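Tetratricopeptide TPR_2 repeat protein (PDB 5DJS) is of unknown function but joins tetratricopeptide repeats to a GT-B-type pair of Rossmann-like domains that holds a bound uridine-5'-diphosphate (UDP) in the model. Local coordinates at residues V302-R306 with E507-A511; L429-P434 with L489-L493; L317-A321 with L404-N408; Y198-P202 with G249-L253. The protein carries 1 engineered substitution. All blocks are in the same frame, centred on the assembly; numbering follows the deposited sequence.

In the fold
Interactions 1 and 2 both use the long C-terminal helix 479-521, with centres about 24 Å apart: its later part lies on the first parallel sheet in interaction 1, its earlier part on the second domain in interaction 2. Interaction 3 lies beside interaction 2, about 11 Å between centres, and the two meet where Trp320 NE1 stands 2.9 Å from Trp430 O, a probable hydrogen bond. This pair is the one near the ligand: the side chain of Leu404 is about 6 Å from the bound UDP and that of Trp430 about 7 Å. Interaction 4 sits at the opposite outer strand of the first sheet from interaction 1, their centres about 25 Å apart.

Interaction 1 of 4, residues V302-R306 with E507-A511; sequences VRLSR and ELEDA
Leu304 has its CG anti to the carbonyl carbon (chi1 -62°), and an extended chi2 then places CD1 anti to CA and leaves CD2 as the branch turned to the helix segment 507-511, while Glu507, bent at chi2 (-83°), turns its carboxylate toward Ser305. Leu304 CD2 rests against the helix backbone, 3.6 Å from Glu507 O, and also touches the methyl group one turn further on, with Ala511 CB at 3.9 Å. Val302 reaches the same methyl from the other end of the strand segment: its CG1, anti to the backbone N, packs 3.9 Å from Ala511 CB. Two branched side chains thus converge on the one methyl of Ala511.

The strand and the helix run nearly antiparallel, at 153°, with 9.8 Å between their axes. Strand 300-304 is an outermost strand of the first six-stranded parallel sheet, and the helix lies over the face of this sheet, where Leu508 reaches Val283 on the adjoining strand 281-285. A C-terminal helix that returns from the second domain to cover the first is a known feature of the GT-B fold.

Polar groups border the apolar patch. Ser305 OG gives a weak hydrogen bond to Glu507 OE1, 3.2 Å long, at the exposed margin. Arg306 slides past Glu507 in the opposite direction, so that aliphatic parts meet, with Arg306 CD 3.8 Å from Glu507 CB. Its guanidinium group passes the Glu507 carboxylate by and forms a salt bridge with Asp500, earlier on the same helix, while NH1 is bonded to Leu309 O.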
loop_
_atom_site.group_PDB
_atom_site.type_symbol
_atom_site.label_atom_id
_atom_site.label_comp_id
_atom_site.label_asym_id
_atom_site.label_seq_id
_atom_site.Cartn_x
_atom_site.Cartn_y
_atom_site.Cartn_z
ATOM N N VAL A 302 -9.170 -14.814 8.356
ATOM C CA VAL A 302 -9.991 -14.428 9.497
ATOM C C VAL A 302 -10.948 -13.360 8.987
ATOM O O VAL A 302 -10.580 -12.189 8.879
ATOM C CB VAL A 302 -9.116 -13.892 10.655
ATOM C CG1 VAL A 302 -9.955 -13.318 11.787
ATOM C CG2 VAL A 302 -8.210 -14.986 11.187
ATOM N N ARG A 303 -12.168 -13.775 8.658
ATOM C CA ARG A 303 -13.163 -12.874 8.085
ATOM C C ARG A 303 -13.966 -12.163 9.179
ATOM O O ARG A 303 -15.032 -12.638 9.585
ATOM C CB ARG A 303 -14.114 -13.650 7.171
ATOM C CG ARG A 303 -13.460 -14.404 6.026
ATOM C CD ARG A 303 -14.453 -15.376 5.398
ATOM N NE ARG A 303 -14.144 -15.667 3.994
ATOM C CZ ARG A 303 -13.245 -16.554 3.562
ATOM N NH1 ARG A 303 -12.511 -17.276 4.413
ATOM N NH2 ARG A 303 -13.077 -16.728 2.258
ATOM N N LEU A 304 -13.468 -11.017 9.641
ATOM C CA LEU A 304 -14.207 -10.193 10.606
ATOM C C LEU A 304 -15.617 -9.849 10.079
ATOM O O LEU A 304 -15.808 -9.643 8.873
ATOM C CB LEU A 304 -13.473 -8.878 10.892
ATOM C CG LEU A 304 -12.080 -8.898 11.514
ATOM C CD1 LEU A 304 -11.531 -7.478 11.565
ATOM C CD2 LEU A 304 -12.093 -9.526 12.892
ATOM N N SER A 305 -16.585 -9.750 10.995
ATOM C CA SER A 305 -17.991 -9.440 10.654
ATOM C C SER A 305 -18.288 -7.926 10.595
ATOM O O SER A 305 -19.427 -7.505 10.734
ATOM C CB SER A 305 -18.898 -10.118 11.675
ATOM O OG SER A 305 -18.521 -9.697 12.975
ATOM N N ARG A 306 -17.242 -7.124 10.423
ATOM C CA ARG A 306 -17.321 -5.709 10.086
ATOM C C ARG A 306 -16.242 -5.452 9.003
ATOM O O ARG A 306 -15.551 -6.379 8.579
ATOM C CB ARG A 306 -17.015 -4.868 11.327
ATOM C CG ARG A 306 -15.609 -5.082 11.860
ATOM C CD ARG A 306 -15.206 -4.153 12.977
ATOM N NE ARG A 306 -15.561 -2.739 12.814
ATOM C CZ ARG A 306 -15.078 -1.891 11.912
ATOM N NH1 ARG A 306 -14.223 -2.270 10.977
ATOM N NH2 ARG A 306 -15.475 -0.631 11.931
ATOM N N GLU A 507 -13.362 -5.861 18.003
ATOM C CA GLU A 507 -13.569 -6.983 17.062
ATOM C C GLU A 507 -12.251 -7.688 16.645
ATOM O O GLU A 507 -12.222 -8.917 16.442
ATOM C CB GLU A 507 -14.359 -6.519 15.833
ATOM C CG GLU A 507 -15.863 -6.576 16.015
ATOM C CD GLU A 507 -16.423 -7.965 15.753
ATOM O OE1 GLU A 507 -16.105 -8.562 14.685
ATOM O OE2 GLU A 507 -17.185 -8.463 16.615
ATOM N N LEU A 508 -11.178 -6.899 16.531
ATOM C CA LEU A 508 -9.839 -7.406 16.219
ATOM C C LEU A 508 -9.259 -8.181 17.409
ATOM O O LEU A 508 -8.782 -9.309 17.269
ATOM C CB LEU A 508 -8.920 -6.233 15.836
ATOM C CG LEU A 508 -7.457 -6.504 15.483
ATOM C CD1 LEU A 508 -7.380 -7.226 14.147
ATOM C CD2 LEU A 508 -6.663 -5.204 15.460
ATOM N N GLU A 509 -9.303 -7.557 18.578
ATOM C CA GLU A 509 -8.961 -8.222 19.846
ATOM C C GLU A 509 -9.716 -9.533 20.055
ATOM O O GLU A 509 -9.147 -10.500 20.542
ATOM C CB GLU A 509 -9.240 -7.287 21.017
ATOM C CG GLU A 509 -8.213 -6.176 21.164
ATOM C CD GLU A 509 -8.628 -5.119 22.176
ATOM O OE1 GLU A 509 -9.777 -5.160 22.673
ATOM O OE2 GLU A 509 -7.799 -4.238 22.486
ATOM N N ASP A 510 -10.992 -9.559 19.679
ATOM C CA ASP A 510 -11.774 -10.798 19.686
ATOM C C ASP A 510 -11.134 -11.849 18.762
ATOM O O ASP A 510 -11.084 -13.023 19.115
ATOM C CB ASP A 510 -13.232 -10.539 19.263
ATOM C CG ASP A 510 -14.209 -11.423 19.995
ATOM O OD1 ASP A 510 -14.456 -11.128 21.187
ATOM O OD2 ASP A 510 -14.724 -12.394 19.388
ATOM N N ALA A 511 -10.648 -11.417 17.592
ATOM C CA ALA A 511 -9.943 -12.306 16.649
ATOM C C ALA A 511 -8.572 -12.769 17.159
ATOM O O ALA A 511 -8.260 -13.962 17.073
ATOM C CB ALA A 511 -9.801 -11.649 15.286
#

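Interaction 2 of 4, residues L429-P434 with L489-L493; sequences LWMGVP and LRRWL
Leu489 points from helix 479-521 into the bend that follows helix 423-430, and every carbon of its side chain finds a neighbour there. CB lies 3.9 Å from Gly432 CA, close against the backbone where the chain turns. One bond further out, CG sits 3.7 Å from Leu429 O. The branches then part: CD1 packs on the side chain of Leu429, 3.9 Å from its CB, and CD2 reaches the chain just before the next strand, 4.3 Å from Pro434 N.

One turn along the helix, Trp492 holds its CG anti to the backbone N (chi1 173°), which lays the six-membered ring against helix 423-430. The CZ3-CH2 edge does the touching, CZ3 coming 3.8 Å from Leu429 CB, while CD1 of Leu429 lies over one face of the indole. The same ring meets Trp430 rim to rim, neither over the face of the other, with planes 28° apart and CZ3 of Trp492 3.8 Å from CD1 of Trp430. The indole N-H of Trp430 is taken by Cys311 O. Leu493 completes the row, its CG 3.8 Å from Trp430 O.

The bend that receives Leu489 is a Schellman motif: Val433 N bonds to Ala428 O and Gly432 N to Leu429 O, with Gly432 as the C-prime residue at positive phi, ending helix 423-430 before strand 435-438 of the second Rossmann-like sheet.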
loop_
_atom_site.group_PDB
_atom_site.type_symbol
_atom_site.label_atom_id
_atom_site.label_comp_id
_atom_site.label_asym_id
_atom_site.label_seq_id
_atom_site.Cartn_x
_atom_site.Cartn_y
_atom_site.Cartn_z
ATOM N N LEU A 429 -15.430 9.244 1.213
ATOM C CA LEU A 429 -16.611 9.115 2.070
ATOM C C LEU A 429 -16.565 10.082 3.262
ATOM O O LEU A 429 -17.563 10.731 3.555
ATOM C CB LEU A 429 -16.800 7.673 2.567
ATOM C CG LEU A 429 -16.956 6.519 1.559
ATOM C CD1 LEU A 429 -17.549 5.297 2.245
ATOM C CD2 LEU A 429 -17.792 6.881 0.345
ATOM N N TRP A 430 -15.411 10.210 3.915
ATOM C CA TRP A 430 -15.236 11.197 5.004
ATOM C C TRP A 430 -15.634 12.632 4.611
ATOM O O TRP A 430 -16.087 13.406 5.468
ATOM C CB TRP A 430 -13.783 11.229 5.520
ATOM C CG TRP A 430 -13.346 10.061 6.384
ATOM C CD1 TRP A 430 -14.143 9.187 7.081
ATOM C CD2 TRP A 430 -11.994 9.683 6.670
ATOM N NE1 TRP A 430 -13.366 8.278 7.757
ATOM C CE2 TRP A 430 -12.044 8.560 7.524
ATOM C CE3 TRP A 430 -10.741 10.174 6.271
ATOM C CZ2 TRP A 430 -10.884 7.919 7.988
ATOM C CZ3 TRP A 430 -9.585 9.541 6.743
ATOM C CH2 TRP A 430 -9.669 8.427 7.591
ATOM N N MET A 431 -15.442 12.974 3.330
ATOM C CA MET A 431 -15.832 14.277 2.762
ATOM C C MET A 431 -17.197 14.278 2.036
ATOM O O MET A 431 -17.487 15.174 1.232
ATOM C CB MET A 431 -14.728 14.755 1.811
ATOM C CG MET A 431 -13.362 14.899 2.464
ATOM S SD MET A 431 -13.360 15.970 3.916
ATOM C CE MET A 431 -13.835 17.552 3.218
ATOM N N GLY A 432 -18.040 13.291 2.328
ATOM C CA GLY A 432 -19.371 13.227 1.753
ATOM C C GLY A 432 -19.438 13.067 0.249
ATOM O O GLY A 432 -20.415 13.502 -0.361
ATOM N N VAL A 433 -18.415 12.437 -0.336
ATOM C CA VAL A 433 -18.370 12.146 -1.764
ATOM C C VAL A 433 -18.609 10.642 -1.934
ATOM O O VAL A 433 -17.894 9.843 -1.328
ATOM C CB VAL A 433 -17.008 12.543 -2.377
ATOM C CG1 VAL A 433 -16.964 12.250 -3.879
ATOM C CG2 VAL A 433 -16.729 14.020 -2.142
ATOM N N PRO A 434 -19.606 10.251 -2.756
ATOM C CA PRO A 434 -19.783 8.829 -3.039
ATOM C C PRO A 434 -18.678 8.275 -3.952
ATOM O O PRO A 434 -18.035 9.037 -4.693
ATOM C CB PRO A 434 -21.152 8.757 -3.738
ATOM C CG PRO A 434 -21.518 10.147 -4.112
ATOM C CD PRO A 434 -20.491 11.092 -3.577
ATOM N N LEU A 489 -23.849 9.780 4.020
ATOM C CA LEU A 489 -22.462 9.952 4.454
ATOM C C LEU A 489 -22.303 10.879 5.664
ATOM O O LEU A 489 -21.428 10.650 6.496
ATOM C CB LEU A 489 -21.556 10.442 3.297
ATOM C CG LEU A 489 -20.863 9.450 2.336
ATOM C CD1 LEU A 489 -20.698 8.055 2.932
ATOM C CD2 LEU A 489 -21.552 9.330 0.988
ATOM N N ARG A 490 -23.118 11.924 5.753
ATOM C CA ARG A 490 -23.068 12.846 6.901
ATOM C C ARG A 490 -23.418 12.109 8.194
ATOM O O ARG A 490 -22.781 12.318 9.231
ATOM C CB ARG A 490 -24.037 14.028 6.723
ATOM C CG ARG A 490 -23.493 15.397 7.168
ATOM C CD ARG A 490 -24.318 16.111 8.239
ATOM N NE ARG A 490 -25.732 15.716 8.256
ATOM C CZ ARG A 490 -26.551 15.835 9.302
ATOM N NH1 ARG A 490 -26.146 16.375 10.452
ATOM N NH2 ARG A 490 -27.808 15.417 9.191
ATOM N N ARG A 491 -24.433 11.252 8.118
ATOM C CA ARG A 491 -24.843 10.425 9.256
ATOM C C ARG A 491 -23.831 9.332 9.560
ATOM O O ARG A 491 -23.481 9.111 10.722
ATOM C CB ARG A 491 -26.218 9.795 9.005
ATOM C CG ARG A 491 -27.333 10.821 8.962
ATOM C CD ARG A 491 -28.704 10.185 8.792
ATOM N NE ARG A 491 -29.730 11.223 8.748
ATOM C CZ ARG A 491 -30.190 11.893 9.806
ATOM N NH1 ARG A 491 -29.734 11.653 11.037
ATOM N NH2 ARG A 491 -31.119 12.829 9.634
ATOM N N TRP A 492 -23.390 8.640 8.515
ATOM C CA TRP A 492 -22.339 7.637 8.634
ATOM C C TRP A 492 -21.065 8.241 9.264
ATOM O O TRP A 492 -20.545 7.679 10.227
ATOM C CB TRP A 492 -22.062 6.998 7.265
ATOM C CG TRP A 492 -20.891 6.062 7.227
ATOM C CD1 TRP A 492 -20.902 4.720 7.480
ATOM C CD2 TRP A 492 -19.536 6.401 6.905
ATOM N NE1 TRP A 492 -19.634 4.205 7.345
ATOM C CE2 TRP A 492 -18.776 5.217 6.994
ATOM C CE3 TRP A 492 -18.891 7.593 6.554
ATOM C CZ2 TRP A 492 -17.398 5.188 6.740
ATOM C CZ3 TRP A 492 -17.526 7.569 6.304
ATOM C CH2 TRP A 492 -16.794 6.372 6.400
ATOM N N LEU A 493 -20.596 9.383 8.750
ATOM C CA LEU A 493 -19.393 10.073 9.285
ATOM C C LEU A 493 -19.456 10.237 10.809
ATOM O O LEU A 493 -18.509 9.902 11.515
ATOM C CB LEU A 493 -19.212 11.467 8.645
ATOM C CG LEU A 493 -17.854 12.191 8.575
ATOM C CD1 LEU A 493 -18.002 13.671 8.897
ATOM C CD2 LEU A 493 -16.763 11.602 9.452
#

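Interaction 3 of 4, residues L317-A321 with L404-N408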
loop_
_atom_site.group_PDB
_atom_site.type_symbol
_atom_site.label_atom_id
_atom_site.label_comp_id
_atom_site.label_asym_id
_atom_site.label_seq_id
_atom_site.Cartn_x
_atom_site.Cartn_y
_atom_site.Cartn_z
ATOM N N LEU A 317 -10.020 17.287 10.347
ATOM C CA LEU A 317 -10.736 17.031 9.088
ATOM C C LEU A 317 -11.269 18.348 8.515
ATOM O O LEU A 317 -11.949 19.076 9.240
ATOM C CB LEU A 317 -11.901 16.058 9.310
ATOM C CG LEU A 317 -12.278 15.202 8.095
ATOM C CD1 LEU A 317 -11.225 14.130 7.872
ATOM C CD2 LEU A 317 -13.644 14.559 8.261
ATOM N N PRO A 318 -10.975 18.661 7.226
ATOM C CA PRO A 318 -11.325 19.976 6.650
ATOM C C PRO A 318 -12.758 20.451 6.826
ATOM O O PRO A 318 -12.984 21.662 6.927
ATOM C CB PRO A 318 -11.040 19.788 5.163
ATOM C CG PRO A 318 -9.904 18.840 5.153
ATOM C CD PRO A 318 -10.220 17.853 6.249
ATOM N N GLY A 319 -13.718 19.527 6.845
ATOM C CA GLY A 319 -15.117 19.905 7.015
ATOM C C GLY A 319 -15.718 20.362 5.693
ATOM O O GLY A 319 -15.078 21.053 4.882
ATOM N N TRP A 320 -16.976 19.987 5.501
ATOM C CA TRP A 320 -17.604 20.011 4.187
ATOM C C TRP A 320 -17.931 21.436 3.765
ATOM O O TRP A 320 -18.236 22.284 4.603
ATOM C CB TRP A 320 -18.883 19.170 4.203
ATOM C CG TRP A 320 -18.690 17.713 4.540
ATOM C CD1 TRP A 320 -17.556 17.106 5.025
ATOM C CD2 TRP A 320 -19.680 16.685 4.447
ATOM N NE1 TRP A 320 -17.783 15.766 5.217
ATOM C CE2 TRP A 320 -19.077 15.480 4.872
ATOM C CE3 TRP A 320 -21.019 16.665 4.044
ATOM C CZ2 TRP A 320 -19.768 14.267 4.908
ATOM C CZ3 TRP A 320 -21.709 15.457 4.074
ATOM C CH2 TRP A 320 -21.081 14.274 4.507
ATOM N N ALA A 321 -17.860 21.684 2.461
ATOM C CA ALA A 321 -18.225 22.976 1.876
ATOM C C ALA A 321 -19.683 22.889 1.408
ATOM O O ALA A 321 -20.249 21.784 1.347
ATOM C CB ALA A 321 -17.296 23.309 0.716
ATOM N N LEU A 404 -7.794 16.212 1.136
ATOM C CA LEU A 404 -9.151 16.065 1.676
ATOM C C LEU A 404 -10.073 17.239 1.268
ATOM O O LEU A 404 -11.213 17.033 0.836
ATOM C CB LEU A 404 -9.105 15.933 3.210
ATOM C CG LEU A 404 -9.105 14.573 3.937
ATOM C CD1 LEU A 404 -9.005 13.365 3.024
ATOM C CD2 LEU A 404 -8.017 14.535 5.001
ATOM N N ALA A 405 -9.556 18.460 1.388
ATOM C CA ALA A 405 -10.309 19.670 1.052
ATOM C C ALA A 405 -10.742 19.724 -0.419
ATOM O O ALA A 405 -11.815 20.250 -0.698
ATOM C CB ALA A 405 -9.514 20.924 1.427
ATOM N N THR A 406 -9.943 19.173 -1.346
ATOM C CA THR A 406 -10.302 19.172 -2.788
ATOM C C THR A 406 -11.411 18.179 -3.150
ATOM O O THR A 406 -11.867 18.174 -4.284
ATOM C CB THR A 406 -9.098 18.913 -3.744
ATOM O OG1 THR A 406 -8.596 17.586 -3.552
ATOM C CG2 THR A 406 -7.981 19.940 -3.550
ATOM N N TYR A 407 -11.823 17.321 -2.219
ATOM C CA TYR A 407 -13.050 16.531 -2.417
ATOM C C TYR A 407 -14.323 17.387 -2.448
ATOM O O TYR A 407 -15.328 16.977 -3.039
ATOM C CB TYR A 407 -13.199 15.441 -1.354
ATOM C CG TYR A 407 -12.470 14.161 -1.679
ATOM C CD1 TYR A 407 -12.957 13.290 -2.652
ATOM C CD2 TYR A 407 -11.300 13.803 -0.998
ATOM C CE1 TYR A 407 -12.304 12.104 -2.941
ATOM C CE2 TYR A 407 -10.633 12.617 -1.289
ATOM C CZ TYR A 407 -11.147 11.773 -2.258
ATOM O OH TYR A 407 -10.498 10.608 -2.547
ATOM N N ASN A 408 -14.274 18.562 -1.814
ATOM C CA ASN A 408 -15.376 19.534 -1.881
ATOM C C ASN A 408 -15.725 19.952 -3.305
ATOM O O ASN A 408 -16.893 20.241 -3.583
ATOM C CB ASN A 408 -15.061 20.789 -1.058
ATOM C CG ASN A 408 -15.195 20.558 0.439
ATOM O OD1 ASN A 408 -16.030 19.773 0.881
ATOM N ND2 ASN A 408 -14.394 21.272 1.227
#
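Pro318 and Ala321 belong to the long loop that leads from the first parallel sheet to the second, and they lie against helix 400-405 and the residues after it, next to the UDP pocket. Pro318 presses its ring onto the side of Leu404, crossing that side chain at about a right angle, with Pro318 CG 3.6 Å from Leu404 CB. The same ring continues onto the next residue, where Pro318 CB is 4.2 Å from Ala405 CB. Leu317 adds a looser touch, its CD1 4.3 Å from Leu404 CD2.

In this two-domain GT-B architecture the chain crosses from one sheet to the other through this linker, which lies alongside the second domain. Arg400 and Leu403, on the same helix as Leu404, line the UDP pocket, as does Phe336, whose ring meets that of Tyr407.

Further along, the contact becomes polar. Asn408 has CG anti to its carbonyl carbon (chi1 -75°), which swings the amide over to the loop, and its OD1 accepts a hydrogen bond of 3.1 Å from Ala321 N. The N-H points at the oxygen at 154°, but the donor stands above the carbonyl plane, 62° out of it. Ala321 CB leans on the same amide, 3.5 Å from Asn408 CG. The indole of Trp320 leads the other way, NE1 hydrogen-bonded to Trp430 O and the ring packed on Arg486, Leu489 and Arg490 of helix 479-521.

Interaction 4 of 4, residues Y198-P202 with G249-L253; sequences YSNDP and GMHRL
Asn200, the first residue after strand 193-199, meets three consecutive residues of the facing loop, Met250, His251 and Arg252. Its CG is anti to the backbone N (chi1 -167°), which extends the amide straight into the bend of that loop. As modelled, OD1 lies 2.8 Å from Met250 O, with ND2 3.1 Å from Arg252 NE, but the amide is probably turned over, and the roles of its two ends remain doubtful. The carboxamide reaches the guanidinium at its edge, with the two planes 55° apart.

Asp201 follows, and its side chain crosses that of Met250 at about a right angle. OD2 approaches the sulfur, 3.2 Å from Met250 SD, whereas the charge of the carboxylate is matched by a salt bridge from OD1 to Arg203. Met250 itself is the centre of an inverse gamma turn, in which His251 N bonds to Gly249 O; this tight bend directs Met250 O toward Asn200.

Arg252 occupies the N-cap position of helix 253-257, and its guanidinium is fixed from beyond the two segments by a salt bridge to Asp226 and a hydrogen bond to Leu224 O. Segment 198-202 is the end of outer strand 193-199 and the residues just after it, and 249-253 lies in the loop that follows strand 240-243, two places in. Strand 163-169 runs between these two strands, and Val168 on it touches Arg252, which also packs on Leu229 of helix 226-236.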
loop_
_atom_site.group_PDB
_atom_site.type_symbol
_atom_site.label_atom_id
_atom_site.label_comp_id
_atom_site.label_asym_id
_atom_site.label_seq_id
_atom_site.Cartn_x
_atom_site.Cartn_y
_atom_site.Cartn_z
ATOM N N TYR A 198 7.517 -2.462 16.303
ATOM C CA TYR A 198 8.853 -2.606 15.754
ATOM C C TYR A 198 8.910 -1.803 14.446
ATOM O O TYR A 198 8.363 -2.228 13.414
ATOM C CB TYR A 198 9.136 -4.081 15.554
ATOM C CG TYR A 198 9.101 -4.887 16.844
ATOM C CD1 TYR A 198 10.242 -5.050 17.639
ATOM C CD2 TYR A 198 7.927 -5.505 17.265
ATOM C CE1 TYR A 198 10.201 -5.795 18.814
ATOM C CE2 TYR A 198 7.876 -6.258 18.434
ATOM C CZ TYR A 198 9.012 -6.400 19.207
ATOM O OH TYR A 198 8.959 -7.147 20.363
ATOM N N SER A 199 9.545 -0.628 14.515
ATOM C CA SER A 199 9.677 0.304 13.367
ATOM C C SER A 199 10.855 -0.082 12.489
ATOM O O SER A 199 12.016 0.035 12.900
ATOM C CB SER A 199 9.867 1.751 13.858
ATOM O OG SER A 199 10.137 2.664 12.795
ATOM N N ASN A 200 10.556 -0.495 11.267
ATOM C CA ASN A 200 11.578 -0.964 10.318
ATOM C C ASN A 200 12.032 0.079 9.262
ATOM O O ASN A 200 12.442 -0.283 8.144
ATOM C CB ASN A 200 11.067 -2.240 9.628
ATOM C CG ASN A 200 12.149 -2.982 8.865
ATOM O OD1 ASN A 200 11.861 -3.691 7.908
ATOM N ND2 ASN A 200 13.397 -2.826 9.286
ATOM N N ASP A 201 11.972 1.362 9.621
ATOM C CA ASP A 201 12.430 2.435 8.750
ATOM C C ASP A 201 12.779 3.630 9.635
ATOM O O ASP A 201 12.055 3.901 10.593
ATOM C CB ASP A 201 11.330 2.781 7.756
ATOM C CG ASP A 201 11.775 3.754 6.696
ATOM O OD1 ASP A 201 11.744 4.980 6.945
ATOM O OD2 ASP A 201 12.119 3.290 5.595
ATOM N N PRO A 202 13.900 4.323 9.343
ATOM C CA PRO A 202 14.334 5.434 10.204
ATOM C C PRO A 202 13.462 6.694 10.183
ATOM O O PRO A 202 13.509 7.460 11.144
ATOM C CB PRO A 202 15.748 5.759 9.700
ATOM C CG PRO A 202 15.858 5.138 8.360
ATOM C CD PRO A 202 14.889 4.007 8.294
ATOM N N GLY A 249 5.685 -3.160 1.369
ATOM C CA GLY A 249 6.426 -2.222 2.199
ATOM C C GLY A 249 7.730 -2.791 2.668
ATOM O O GLY A 249 8.094 -3.900 2.308
ATOM N N MET A 250 8.419 -2.031 3.504
ATOM C CA MET A 250 9.668 -2.477 4.094
ATOM C C MET A 250 9.377 -3.492 5.211
ATOM O O MET A 250 9.516 -3.212 6.398
ATOM C CB MET A 250 10.465 -1.281 4.598
ATOM C CG MET A 250 10.855 -0.318 3.488
ATOM S SD MET A 250 12.325 0.621 3.925
ATOM C CE MET A 250 13.594 -0.645 3.720
ATOM N N HIS A 251 8.983 -4.686 4.786
ATOM C CA HIS A 251 8.560 -5.766 5.679
ATOM C C HIS A 251 9.761 -6.409 6.371
ATOM O O HIS A 251 10.923 -6.046 6.111
ATOM C CB HIS A 251 7.798 -6.836 4.877
ATOM C CG HIS A 251 8.630 -7.518 3.828
ATOM N ND1 HIS A 251 8.424 -7.326 2.480
ATOM C CD2 HIS A 251 9.679 -8.362 3.928
ATOM C CE1 HIS A 251 9.302 -8.034 1.794
ATOM N NE2 HIS A 251 10.072 -8.674 2.652
ATOM N N ARG A 252 9.459 -7.392 7.216
ATOM C CA ARG A 252 10.471 -8.140 7.936
ATOM C C ARG A 252 10.050 -9.607 8.036
ATOM O O ARG A 252 10.074 -10.210 9.104
ATOM C CB ARG A 252 10.674 -7.478 9.309
ATOM C CG ARG A 252 12.105 -7.406 9.801
ATOM C CD ARG A 252 13.040 -6.796 8.770
ATOM N NE ARG A 252 14.006 -5.901 9.379
ATOM C CZ ARG A 252 15.087 -6.255 10.056
ATOM N NH1 ARG A 252 15.395 -7.526 10.260
ATOM N NH2 ARG A 252 15.865 -5.296 10.537
ATOM N N LEU A 253 9.723 -10.177 6.884
ATOM C CA LEU A 253 9.066 -11.469 6.782
ATOM C C LEU A 253 10.021 -12.626 6.978
ATOM O O LEU A 253 9.581 -13.743 7.226
ATOM C CB LEU A 253 8.379 -11.623 5.424
ATOM C CG LEU A 253 7.127 -10.773 5.188
ATOM C CD1 LEU A 253 6.802 -10.691 3.700
ATOM C CD2 LEU A 253 5.936 -11.320 5.959
#